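Long-range contacts in dimethyladenosine transferase, putative (Plasmodium falciparum, PDB 2H1R), which probably transfers methyl groups from S-adenosyl-L-methionine to adenine N6 of ribosomal RNA: residues Gly50-Val58 with Met76-Cys84; Lys221-Arg229 with Cys260-Cys270. One frame throughout, in Å; residues are numbered along the deposited sequence.

Contact 1. Residues Gly50-Val58 with Met76-Cys84; sequences GCGTGNLTV and MISEVKKRC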
# COMPACT_ATOMS: atom_id res chain seq x y z
N GLY A 50 6.28 16.34 2.23
CA GLY A 50 7.63 16.72 1.84
C GLY A 50 7.66 17.84 0.80
O GLY A 50 7.84 17.59 -0.39
N CYS A 51 7.54 19.09 1.25
CA CYS A 51 7.37 20.21 0.30
C CYS A 51 8.66 20.85 -0.24
O CYS A 51 8.60 21.68 -1.16
CB CYS A 51 6.42 21.26 0.88
SG CYS A 51 7.00 21.98 2.42
N GLY A 52 9.82 20.47 0.31
CA GLY A 52 11.08 21.05 -0.11
C GLY A 52 11.06 22.57 -0.15
O GLY A 52 10.76 23.22 0.86
N THR A 53 11.36 23.13 -1.31
CA THR A 53 11.40 24.59 -1.48
C THR A 53 10.03 25.15 -1.94
O THR A 53 9.89 26.36 -2.17
CB THR A 53 12.43 24.97 -2.53
OG1 THR A 53 12.06 24.38 -3.77
CG2 THR A 53 13.82 24.48 -2.13
N GLY A 54 9.05 24.26 -2.08
CA GLY A 54 7.69 24.64 -2.47
C GLY A 54 7.51 24.69 -3.96
O GLY A 54 6.53 25.26 -4.45
N ASN A 55 8.45 24.10 -4.72
CA ASN A 55 8.35 24.05 -6.19
C ASN A 55 7.11 23.33 -6.72
O ASN A 55 6.47 23.81 -7.67
CB ASN A 55 9.62 23.41 -6.79
CG ASN A 55 10.67 24.43 -7.16
OD1 ASN A 55 10.58 25.59 -6.79
ND2 ASN A 55 11.70 23.99 -7.91
N LEU A 56 6.76 22.19 -6.12
CA LEU A 56 5.48 21.52 -6.43
C LEU A 56 4.26 22.19 -5.73
O LEU A 56 3.17 22.32 -6.33
CB LEU A 56 5.53 20.03 -6.07
CG LEU A 56 4.25 19.24 -6.39
CD1 LEU A 56 3.98 19.18 -7.88
CD2 LEU A 56 4.28 17.83 -5.77
N THR A 57 4.45 22.62 -4.50
CA THR A 57 3.39 23.33 -3.75
C THR A 57 2.73 24.46 -4.54
O THR A 57 1.49 24.53 -4.64
CB THR A 57 3.92 23.91 -2.43
OG1 THR A 57 4.65 22.91 -1.74
CG2 THR A 57 2.75 24.35 -1.51
N VAL A 58 3.55 25.32 -5.13
CA VAL A 58 3.04 26.48 -5.84
C VAL A 58 2.24 26.07 -7.09
O VAL A 58 1.41 26.84 -7.59
CB VAL A 58 4.16 27.52 -6.15
CG1 VAL A 58 4.81 28.01 -4.83
CG2 VAL A 58 5.22 26.98 -7.12
N MET A 76 12.39 25.12 6.78
CA MET A 76 12.05 25.11 5.36
C MET A 76 10.56 25.47 5.18
O MET A 76 10.20 26.15 4.22
CB MET A 76 12.36 23.76 4.73
CG MET A 76 13.83 23.36 4.74
SD MET A 76 14.07 21.68 4.09
CE MET A 76 14.12 22.00 2.31
N ILE A 77 9.72 25.02 6.12
CA ILE A 77 8.28 25.32 6.11
C ILE A 77 7.97 26.83 6.01
O ILE A 77 7.14 27.24 5.19
CB ILE A 77 7.55 24.66 7.33
CG1 ILE A 77 7.39 23.14 7.12
CG2 ILE A 77 6.22 25.32 7.63
CD1 ILE A 77 6.45 22.73 5.98
N SER A 78 8.63 27.65 6.83
CA SER A 78 8.36 29.09 6.82
C SER A 78 8.75 29.76 5.51
O SER A 78 8.15 30.76 5.13
CB SER A 78 9.01 29.80 8.02
OG SER A 78 10.31 30.27 7.71
N GLU A 79 9.75 29.23 4.81
CA GLU A 79 10.10 29.79 3.50
C GLU A 79 9.02 29.50 2.43
O GLU A 79 8.69 30.36 1.61
CB GLU A 79 11.48 29.32 3.03
CG GLU A 79 12.65 30.15 3.58
CD GLU A 79 12.54 31.64 3.26
OE1 GLU A 79 12.41 32.43 4.23
OE2 GLU A 79 12.58 32.03 2.06
N VAL A 80 8.49 28.27 2.45
CA VAL A 80 7.45 27.87 1.49
C VAL A 80 6.18 28.67 1.75
O VAL A 80 5.57 29.20 0.82
CB VAL A 80 7.15 26.36 1.63
CG1 VAL A 80 5.98 25.94 0.74
CG2 VAL A 80 8.38 25.55 1.27
N LYS A 81 5.78 28.76 3.01
CA LYS A 81 4.68 29.63 3.44
C LYS A 81 4.84 31.05 2.92
O LYS A 81 3.94 31.56 2.27
CB LYS A 81 4.59 29.63 4.96
CG LYS A 81 3.33 28.97 5.51
CD LYS A 81 2.23 30.03 5.81
CE LYS A 81 1.01 29.98 4.86
NZ LYS A 81 1.31 30.38 3.42
N LYS A 82 6.00 31.68 3.15
CA LYS A 82 6.28 33.02 2.61
C LYS A 82 6.17 33.08 1.11
O LYS A 82 5.60 34.03 0.54
CB LYS A 82 7.67 33.51 3.03
CG LYS A 82 7.71 33.96 4.47
CD LYS A 82 9.14 34.17 4.96
CE LYS A 82 9.15 34.38 6.46
NZ LYS A 82 10.54 34.21 7.01
N ARG A 83 6.72 32.06 0.45
CA ARG A 83 6.70 31.98 -0.99
C ARG A 83 5.28 31.94 -1.54
O ARG A 83 4.95 32.68 -2.47
CB ARG A 83 7.45 30.74 -1.46
CG ARG A 83 7.49 30.62 -2.95
CD ARG A 83 8.10 29.33 -3.39
NE ARG A 83 8.09 29.28 -4.84
CZ ARG A 83 8.68 28.34 -5.55
NH1 ARG A 83 9.33 27.37 -4.95
NH2 ARG A 83 8.59 28.39 -6.88
N CYS A 84 4.46 31.06 -0.98
CA CYS A 84 3.09 30.88 -1.47
C CYS A 84 2.25 32.15 -1.25
O CYS A 84 1.54 32.59 -2.16
CB CYS A 84 2.48 29.64 -0.82
SG CYS A 84 3.35 28.08 -1.37
O HOH W 1 11.79 25.75 1.96

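Contact 2. Residues Lys221-Arg229 with Cys260-Cys270; sequences KTLHAIFKR and CLDVLEHLDMC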
# COMPACT_ATOMS: atom_id res chain seq x y z
N LYS A 221 7.09 -22.46 -2.63
CA LYS A 221 6.61 -23.80 -2.20
C LYS A 221 5.12 -23.89 -2.50
O LYS A 221 4.44 -22.84 -2.52
CB LYS A 221 6.81 -24.01 -0.69
CG LYS A 221 8.27 -24.11 -0.22
CD LYS A 221 8.93 -25.43 -0.64
N THR A 222 4.60 -25.10 -2.76
CA THR A 222 3.16 -25.22 -3.00
C THR A 222 2.35 -24.97 -1.69
O THR A 222 2.87 -25.09 -0.57
CB THR A 222 2.78 -26.59 -3.57
OG1 THR A 222 2.92 -27.57 -2.53
CG2 THR A 222 3.67 -26.95 -4.83
N LEU A 223 1.08 -24.60 -1.84
CA LEU A 223 0.23 -24.30 -0.68
C LEU A 223 0.04 -25.56 0.17
O LEU A 223 -0.01 -25.46 1.40
CB LEU A 223 -1.13 -23.74 -1.12
CG LEU A 223 -1.05 -22.35 -1.80
CD1 LEU A 223 -2.49 -21.86 -2.03
CD2 LEU A 223 -0.28 -21.41 -0.88
N HIS A 224 -0.05 -26.73 -0.47
CA HIS A 224 -0.05 -27.97 0.31
C HIS A 224 1.17 -28.08 1.23
O HIS A 224 1.03 -28.33 2.41
CB HIS A 224 -0.14 -29.20 -0.59
CG HIS A 224 -0.37 -30.47 0.17
ND1 HIS A 224 0.65 -31.35 0.47
CD2 HIS A 224 -1.49 -30.98 0.74
CE1 HIS A 224 0.17 -32.35 1.18
NE2 HIS A 224 -1.12 -32.16 1.36
N ALA A 225 2.37 -27.80 0.72
CA ALA A 225 3.60 -27.86 1.52
C ALA A 225 3.63 -26.83 2.65
O ALA A 225 4.20 -27.08 3.71
CB ALA A 225 4.83 -27.68 0.62
N ILE A 226 3.06 -25.65 2.41
CA ILE A 226 2.95 -24.59 3.43
C ILE A 226 2.03 -25.03 4.56
O ILE A 226 2.40 -25.00 5.73
CB ILE A 226 2.34 -23.30 2.79
CG1 ILE A 226 3.25 -22.74 1.66
CG2 ILE A 226 2.04 -22.23 3.88
CD1 ILE A 226 4.44 -22.04 2.14
N PHE A 227 0.82 -25.44 4.20
CA PHE A 227 -0.24 -25.71 5.20
C PHE A 227 -0.09 -27.06 5.90
O PHE A 227 -0.69 -27.28 6.97
CB PHE A 227 -1.65 -25.52 4.58
CG PHE A 227 -2.05 -24.08 4.47
CD1 PHE A 227 -2.63 -23.43 5.55
CD2 PHE A 227 -1.77 -23.33 3.30
CE1 PHE A 227 -2.98 -22.07 5.46
CE2 PHE A 227 -2.09 -21.98 3.21
CZ PHE A 227 -2.71 -21.35 4.31
N LYS A 228 0.68 -27.98 5.33
CA LYS A 228 0.84 -29.29 6.00
C LYS A 228 1.82 -29.22 7.16
O LYS A 228 1.91 -30.16 7.95
CB LYS A 228 1.23 -30.40 5.01
CG LYS A 228 2.72 -30.43 4.71
CD LYS A 228 2.98 -31.19 3.42
CE LYS A 228 4.46 -31.28 3.12
NZ LYS A 228 4.56 -32.09 1.89
N ARG A 229 2.57 -28.13 7.27
CA ARG A 229 3.57 -28.03 8.33
C ARG A 229 2.86 -28.04 9.68
O ARG A 229 1.85 -27.36 9.86
CB ARG A 229 4.38 -26.75 8.18
CG ARG A 229 5.35 -26.85 7.03
CD ARG A 229 6.57 -27.61 7.51
NE ARG A 229 7.44 -26.74 8.27
CZ ARG A 229 8.64 -26.33 7.84
NH1 ARG A 229 9.11 -26.75 6.67
NH2 ARG A 229 9.37 -25.51 8.60
N CYS A 260 -8.63 -28.49 7.18
CA CYS A 260 -7.90 -27.34 6.66
C CYS A 260 -7.40 -27.58 5.20
O CYS A 260 -7.65 -26.78 4.30
CB CYS A 260 -6.75 -27.02 7.65
SG CYS A 260 -5.74 -25.58 7.31
N LEU A 261 -6.77 -28.72 4.93
CA LEU A 261 -6.25 -29.02 3.57
C LEU A 261 -7.35 -29.19 2.54
O LEU A 261 -7.13 -28.94 1.35
CB LEU A 261 -5.36 -30.28 3.57
CG LEU A 261 -3.85 -30.15 3.76
CD1 LEU A 261 -3.48 -29.11 4.77
CD2 LEU A 261 -3.21 -31.51 4.09
N ASP A 262 -8.52 -29.65 2.99
CA ASP A 262 -9.70 -29.73 2.12
C ASP A 262 -10.10 -28.38 1.47
O ASP A 262 -10.72 -28.34 0.40
CB ASP A 262 -10.90 -30.29 2.91
CG ASP A 262 -10.92 -31.82 2.99
OD1 ASP A 262 -10.10 -32.52 2.33
OD2 ASP A 262 -11.79 -32.33 3.75
N VAL A 263 -9.74 -27.26 2.10
CA VAL A 263 -10.02 -25.95 1.52
C VAL A 263 -9.21 -25.81 0.21
O VAL A 263 -9.74 -25.40 -0.82
CB VAL A 263 -9.65 -24.84 2.51
CG1 VAL A 263 -9.74 -23.44 1.86
CG2 VAL A 263 -10.50 -24.97 3.85
N LEU A 264 -7.93 -26.17 0.28
CA LEU A 264 -7.02 -26.12 -0.89
C LEU A 264 -7.53 -27.04 -2.00
O LEU A 264 -7.60 -26.66 -3.16
CB LEU A 264 -5.59 -26.52 -0.46
CG LEU A 264 -4.87 -25.71 0.63
CD1 LEU A 264 -3.44 -26.21 0.77
CD2 LEU A 264 -4.84 -24.26 0.32
N GLU A 265 -7.90 -28.25 -1.60
CA GLU A 265 -8.46 -29.25 -2.48
C GLU A 265 -9.71 -28.74 -3.19
O GLU A 265 -9.79 -28.84 -4.41
CB GLU A 265 -8.74 -30.52 -1.67
CG GLU A 265 -8.90 -31.78 -2.50
CD GLU A 265 -8.72 -33.04 -1.66
OE1 GLU A 265 -8.03 -32.98 -0.60
OE2 GLU A 265 -9.26 -34.09 -2.06
N HIS A 266 -10.63 -28.16 -2.43
CA HIS A 266 -11.87 -27.60 -2.98
C HIS A 266 -11.59 -26.54 -4.03
O HIS A 266 -12.27 -26.50 -5.04
CB HIS A 266 -12.74 -27.00 -1.88
CG HIS A 266 -13.97 -26.30 -2.41
ND1 HIS A 266 -14.13 -24.93 -2.36
CD2 HIS A 266 -15.08 -26.79 -3.00
CE1 HIS A 266 -15.30 -24.61 -2.89
NE2 HIS A 266 -15.89 -25.72 -3.28
N LEU A 267 -10.60 -25.70 -3.77
CA LEU A 267 -10.28 -24.59 -4.65
C LEU A 267 -9.26 -24.98 -5.72
O LEU A 267 -8.88 -24.15 -6.53
CB LEU A 267 -9.76 -23.40 -3.84
CG LEU A 267 -10.74 -22.68 -2.88
CD1 LEU A 267 -9.97 -21.78 -1.92
CD2 LEU A 267 -11.72 -21.83 -3.69
N ASP A 268 -8.85 -26.25 -5.74
CA ASP A 268 -7.84 -26.72 -6.73
C ASP A 268 -6.53 -25.97 -6.58
O ASP A 268 -5.91 -25.61 -7.60
CB ASP A 268 -8.32 -26.55 -8.18
CG ASP A 268 -9.54 -27.39 -8.50
OD1 ASP A 268 -9.52 -28.61 -8.22
OD2 ASP A 268 -10.51 -26.82 -9.06
N MET A 269 -6.12 -25.71 -5.35
CA MET A 269 -4.96 -24.87 -5.12
C MET A 269 -3.82 -25.62 -4.41
O MET A 269 -2.80 -25.02 -4.10
CB MET A 269 -5.35 -23.61 -4.34
CG MET A 269 -6.12 -22.57 -5.13
SD MET A 269 -6.33 -21.04 -4.14
CE MET A 269 -7.49 -20.16 -5.18
N CYS A 270 -3.96 -26.93 -4.21
CA CYS A 270 -2.94 -27.72 -3.48
C CYS A 270 -1.55 -27.58 -4.06
O CYS A 270 -0.57 -27.50 -3.33
CB CYS A 270 -3.28 -29.22 -3.51
SG CYS A 270 -4.79 -29.60 -2.66

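Contact 1. Residues Gly50-Val58 with Met76-Cys84
Arg83 reaches from its helix to the glycine-rich loop fully stretched, CG anti to the backbone N (chi1 -179°) and the rest of the chain straight, which brings the NH1 edge of the guanidinium to the turn. Its NH1 is shared by two acceptors lying close to the guanidinium plane. Asn55 OD1, 2.8 Å from Arg83 NH1, takes a nearly straight bond in its own carbonyl plane, although the amide and guanidinium planes are 74° apart. Thr53 O accepts from the same Arg83 NH1 at 3.0 Å, with the donor well above the plane of that carbonyl. A weak bond from NH2 to Asn55 OD1 adds to the grip. Val58 crosses the arginine chain at about a right angle and lays CG1 over one face of the guanidinium, 3.5 Å from Arg83 NE; that nitrogen is salt-bridged to Glu87.

Val80 is the apolar centre. Both its methyls lie against the turn: CG2 on Gly52 O at 3.4 Å, CG1 facing Gly54 CA at 3.9 Å. The backbone comes this close where Gly54 carries no side chain. Cys51 SG packs on Ile77 CD1 (3.7 Å), and Cys84 SG touches methyls of both Thr57 and Val58. One water bridges Gly52 O and Met76 O, donating to each.

Gly50-Cys51-Gly52-Thr53-Gly54 is the glycine-rich loop after the first strand of a class I methyltransferase, and Gly50 is predicted to bind S-adenosyl-L-methionine. The loop leaves strand 45-49, turns through a type II' bend at Cys51-Gly54 and enters helix 57-60, where Thr57 OG1 bonds Glu48. Helix 74-86, following strand 66-70, packs against this loop and the helix after it, with Leu92 of edge strand 92-93 touching both Thr57 and Cys84.

Contact 2. Residues Lys221-Arg229 with Cys260-Cys270
His224 and Cys270 bring the two backbones closest: His224 N donates to Cys270 O at 3.0 Å, in the carbonyl plane and on a lone pair. The same oxygen lies 3.5 Å from CB of Thr222, the N-cap of helix 223-227. Thr222 OG1 sits between its backbone N and carbonyl carbon (chi1 72°), a rotation that lets it accept from Ala225 N.

The imidazole of His224 swings out with CG anti to the backbone N (chi1 -170°) and meets Leu261 at about a right angle, NE2 lying 3.5 Å from Leu261 CD2. The other methyl, Leu261 CD1, turns to Phe227 and rests against both its CB and its carbonyl oxygen.

Helices 223-227 and 260-266 run almost antiparallel, 170° between directions, with their axes 10.3 Å apart. They belong to the C-terminal helical part of the rRNA adenine dimethylase fold. The second helix ends in a Schellman motif at Asp268, which turns the chain back so that Met269 and Cys270 can line the start of the first.

Leu264 carries the packing between the two helices: CD1 lies on Leu223 O at 3.6 Å, and CD2 packs along the Leu223 side chain. Leu223 also lies beside Met269, the two side chains pointing the same way. Phe227 meets Leu264 CD1 and Cys260 SG obliquely, the sulfur 5.3 Å from the ring centroid. Beyond the pair, Phe227 also meets the ring of Phe289 from helix 279-291 and Leu211 of helix 205-216.

Overall arrangement
Contact 1 and contact 2 lie on opposite sides of the chain's centre, about 54 Å between their centres and about 38 Å between nearest atoms. They come in series: contact 1 is complete before residue 221 opens contact 2. Contact 1 lies at the ends of strands of the mixed sheet, joining the loop after strand 45-49 to helix 74-86, which follows strand 66-70, beside the predicted cofactor site. Contact 2 joins two helices beyond the sheet, in the C-terminal helical region, well away from that site. The two contacts thus lie in separate parts of the protein, one in the cofactor-binding fold and one in the helical region.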